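Local coordinates for hypothetical shikimate 5-dehydrogenase-like protein HI0607 (Haemophilus influenzae, PDB 1NPY) that catalyses the NADP(+)-dependent oxidation of shikimate to 3-dehydroshikimate in vitro, though so weakly that shikimate may not be its biological substrate, at residues S86-V91 with Y100-I105. Sequence-based numbering, arbitrary orientation.
Sequences SVNTIV and YNTDYI
Thr89 and Tyr100 form an antiparallel hydrogen-bonded pair, Tyr100 N donating to Thr89 O at 2.9 Å in a nearly straight bond. On the return side Tyr100 O accepts from Asn88 N (3.1 Å) and, weakly, from Thr89 N, so that two residues of one strand face a single residue of the other, a classic beta bulge.

The side-chain amide of Asn88 carries the bonding past the end of the strands. Its CG sits between the backbone N and the carbonyl carbon (chi1 88°), which brings both amide ends to Thr102: OD1 accepts from Thr102 N (2.8 Å), while ND2 gives a hydrogen, in the amide plane, to Thr102 OG1 (3.1 Å). Thr89 OG1 adds a second donor to OD1, from the opposite face of the amide to Thr102 N, so two bonds grip the oxygen of this buried side chain. Helix 235-251 completes the network, Gln246 NE2 bonding Thr89 OG1 and Gln242 O bonding Thr102 OG1. Asn101 uses its amide differently. ND2 reaches above the carbonyl plane of Ser86 to bond its O (3.0 Å), and OD1 accepts from Tyr104 N (3.1 Å), the capping bond of Asn101 as N-cap of helix 102-113.

The contact joins the hairpin of strands 89-93 and 96-100 to this helix, which leads toward the Rossmann-type domain that probably binds NADP(+); Ser86 lies next to Lys67, the inferred proton donor/acceptor. Asp103, inferred to bind the substrate, is linked to Asn88 through a water that accepts from Asn88 ND2 and donates to Asp103 OD2.

Apolar contact is slight: Val91 CG2 meets the Tyr100 ring obliquely at CE2 (3.8 Å).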
ATOM      1  N   SER A  86      -1.813  -1.301 -12.035  1.00 12.12           N
ATOM      2  CA  SER A  86      -0.495  -1.096 -11.441  1.00 12.06           C
ATOM      3  C   SER A  86      -0.148  -2.358 -10.659  1.00 11.42           C
ATOM      4  O   SER A  86      -0.995  -2.830  -9.907  1.00 12.47           O
ATOM      5  CB  SER A  86      -0.542   0.062 -10.440  1.00 12.84           C
ATOM      6  OG  SER A  86       0.748   0.458 -10.011  1.00 16.50           O
ATOM      7  N   VAL A  87       1.085  -2.843 -10.764  1.00  9.47           N
ATOM      8  CA  VAL A  87       1.557  -4.071 -10.137  1.00 10.20           C
ATOM      9  C   VAL A  87       2.598  -3.762  -9.072  1.00  9.90           C
ATOM     10  O   VAL A  87       3.538  -2.997  -9.336  1.00 10.71           O
ATOM     11  CB  VAL A  87       2.201  -4.986 -11.197  1.00 10.62           C
ATOM     12  CG1 VAL A  87       2.887  -6.197 -10.582  1.00 10.27           C
ATOM     13  CG2 VAL A  87       1.122  -5.479 -12.153  1.00  9.47           C
ATOM     14  N   ASN A  88       2.469  -4.356  -7.890  1.00  8.72           N
ATOM     15  CA  ASN A  88       3.518  -4.244  -6.877  1.00  7.36           C
ATOM     16  C   ASN A  88       4.056  -5.605  -6.430  1.00  7.85           C
ATOM     17  O   ASN A  88       4.933  -5.710  -5.581  1.00  6.95           O
ATOM     18  CB  ASN A  88       3.075  -3.384  -5.698  1.00 10.66           C
ATOM     19  CG  ASN A  88       2.362  -4.195  -4.630  1.00  8.18           C
ATOM     20  OD1 ASN A  88       1.711  -5.178  -4.986  1.00  8.33           O
ATOM     21  ND2 ASN A  88       2.496  -3.815  -3.346  1.00  7.61           N
ATOM     22  N   THR A  89       3.565  -6.674  -7.042  1.00  7.35           N
ATOM     23  CA  THR A  89       3.923  -8.037  -6.638  1.00  8.09           C
ATOM     24  C   THR A  89       3.890  -8.992  -7.821  1.00  8.77           C
ATOM     25  O   THR A  89       2.890  -9.013  -8.527  1.00  9.25           O
ATOM     26  CB  THR A  89       2.901  -8.603  -5.646  1.00  9.20           C
ATOM     27  OG1 THR A  89       2.813  -7.703  -4.537  1.00  7.90           O
ATOM     28  CG2 THR A  89       3.395  -9.902  -5.075  1.00 10.14           C
ATOM     29  N   ILE A  90       4.966  -9.753  -8.033  1.00  7.22           N
ATOM     30  CA  ILE A  90       4.991 -10.808  -9.041  1.00  9.30           C
ATOM     31  C   ILE A  90       5.297 -12.129  -8.358  1.00  8.96           C
ATOM     32  O   ILE A  90       6.228 -12.211  -7.556  1.00  8.07           O
ATOM     33  CB  ILE A  90       6.084 -10.492 -10.093  1.00  8.80           C
ATOM     34  CG1 ILE A  90       5.855  -9.127 -10.739  1.00  9.66           C
ATOM     35  CG2 ILE A  90       6.150 -11.590 -11.131  1.00 12.14           C
ATOM     36  CD1 ILE A  90       7.085  -8.558 -11.370  1.00  9.71           C
ATOM     37  N   VAL A  91       4.538 -13.170  -8.698  1.00  8.97           N
ATOM     38  CA  VAL A  91       4.774 -14.514  -8.220  1.00  9.33           C
ATOM     39  C   VAL A  91       5.041 -15.383  -9.445  1.00  9.51           C
ATOM     40  O   VAL A  91       4.250 -15.428 -10.393  1.00 10.67           O
ATOM     41  CB  VAL A  91       3.583 -15.104  -7.458  1.00 10.20           C
ATOM     42  CG1 VAL A  91       3.941 -16.474  -6.872  1.00 10.87           C
ATOM     43  CG2 VAL A  91       3.102 -14.154  -6.375  1.00 11.49           C
ATOM     44  N   TYR A 100      -0.020  -9.084  -8.945  1.00  8.68           N
ATOM     45  CA  TYR A 100      -0.982  -8.640  -7.938  1.00  8.25           C
ATOM     46  C   TYR A 100      -0.647  -7.226  -7.465  1.00  8.34           C
ATOM     47  O   TYR A 100       0.411  -6.675  -7.752  1.00  7.58           O
ATOM     48  CB  TYR A 100      -0.915  -9.545  -6.697  1.00  8.56           C
ATOM     49  CG  TYR A 100      -1.145 -11.009  -6.991  1.00  8.25           C
ATOM     50  CD1 TYR A 100      -2.403 -11.592  -6.851  1.00 13.15           C
ATOM     51  CD2 TYR A 100      -0.102 -11.808  -7.440  1.00  8.08           C
ATOM     52  CE1 TYR A 100      -2.583 -12.941  -7.160  1.00 13.07           C
ATOM     53  CE2 TYR A 100      -0.273 -13.162  -7.719  1.00 12.79           C
ATOM     54  CZ  TYR A 100      -1.515 -13.720  -7.566  1.00 13.82           C
ATOM     55  OH  TYR A 100      -1.692 -15.056  -7.880  1.00 14.79           O
ATOM     56  N   ASN A 101      -1.609  -6.617  -6.786  1.00  8.81           N
ATOM     57  CA  ASN A 101      -1.329  -5.373  -6.089  1.00  8.12           C
ATOM     58  C   ASN A 101      -1.756  -5.500  -4.634  1.00  8.05           C
ATOM     59  O   ASN A 101      -2.923  -5.336  -4.311  1.00  8.66           O
ATOM     60  CB  ASN A 101      -1.911  -4.150  -6.776  1.00  8.80           C
ATOM     61  CG  ASN A 101      -1.333  -2.883  -6.192  1.00  8.84           C
ATOM     62  OD1 ASN A 101      -1.445  -2.690  -4.994  1.00  8.93           O
ATOM     63  ND2 ASN A 101      -0.630  -2.093  -6.998  1.00 12.18           N
ATOM     64  N   THR A 102      -0.780  -5.737  -3.764  1.00  8.76           N
ATOM     65  CA  THR A 102      -1.060  -5.921  -2.346  1.00  9.62           C
ATOM     66  C   THR A 102      -1.300  -4.626  -1.579  1.00 10.20           C
ATOM     67  O   THR A 102      -1.814  -4.679  -0.467  1.00 10.02           O
ATOM     68  CB  THR A 102      -0.015  -6.757  -1.611  1.00  9.58           C
ATOM     69  OG1 THR A 102       1.272  -6.143  -1.704  1.00 10.39           O
ATOM     70  CG2 THR A 102       0.100  -8.152  -2.161  1.00  8.84           C
ATOM     71  N   ASP A 103      -0.985  -3.469  -2.148  1.00  9.88           N
ATOM     72  CA  ASP A 103      -1.477  -2.240  -1.549  1.00 10.21           C
ATOM     73  C   ASP A 103      -3.008  -2.176  -1.607  1.00 10.75           C
ATOM     74  O   ASP A 103      -3.655  -1.883  -0.602  1.00 10.15           O
ATOM     75  CB  ASP A 103      -0.892  -1.035  -2.259  1.00 11.54           C
ATOM     76  CG  ASP A 103       0.551  -0.791  -1.892  1.00 15.06           C
ATOM     77  OD1 ASP A 103       0.997  -1.063  -0.747  1.00 17.72           O
ATOM     78  OD2 ASP A 103       1.277  -0.223  -2.730  1.00 17.74           O
ATOM     79  N   TYR A 104      -3.575  -2.459  -2.779  1.00  9.86           N
ATOM     80  CA  TYR A 104      -5.015  -2.566  -2.938  1.00  9.56           C
ATOM     81  C   TYR A 104      -5.596  -3.621  -1.988  1.00 11.33           C
ATOM     82  O   TYR A 104      -6.567  -3.361  -1.273  1.00 12.31           O
ATOM     83  CB  TYR A 104      -5.341  -2.856  -4.412  1.00 10.88           C
ATOM     84  CG  TYR A 104      -6.786  -3.219  -4.647  1.00  7.43           C
ATOM     85  CD1 TYR A 104      -7.748  -2.230  -4.843  1.00  9.88           C
ATOM     86  CD2 TYR A 104      -7.209  -4.551  -4.598  1.00 11.33           C
ATOM     87  CE1 TYR A 104      -9.088  -2.563  -4.978  1.00 11.78           C
ATOM     88  CE2 TYR A 104      -8.540  -4.879  -4.763  1.00 13.45           C
ATOM     89  CZ  TYR A 104      -9.471  -3.885  -4.964  1.00 17.49           C
ATOM     90  OH  TYR A 104     -10.800  -4.246  -5.102  1.00 19.24           O
ATOM     91  N   ILE A 105      -5.010  -4.816  -1.972  1.00 10.38           N
ATOM     92  CA  ILE A 105      -5.494  -5.882  -1.095  1.00 11.74           C
ATOM     93  C   ILE A 105      -5.465  -5.419   0.359  1.00 11.45           C
ATOM     94  O   ILE A 105      -6.421  -5.656   1.099  1.00 11.88           O
ATOM     95  CB  ILE A 105      -4.730  -7.197  -1.322  1.00 11.33           C
ATOM     96  CG1 ILE A 105      -4.914  -7.693  -2.757  1.00 13.02           C
ATOM     97  CG2 ILE A 105      -5.190  -8.313  -0.392  1.00 15.06           C
ATOM     98  CD1 ILE A 105      -3.978  -8.804  -3.135  1.00 13.33           C
TER
HETATM   99  O   HOH W   1       3.949  -1.468  -2.693  1.00 33.99           O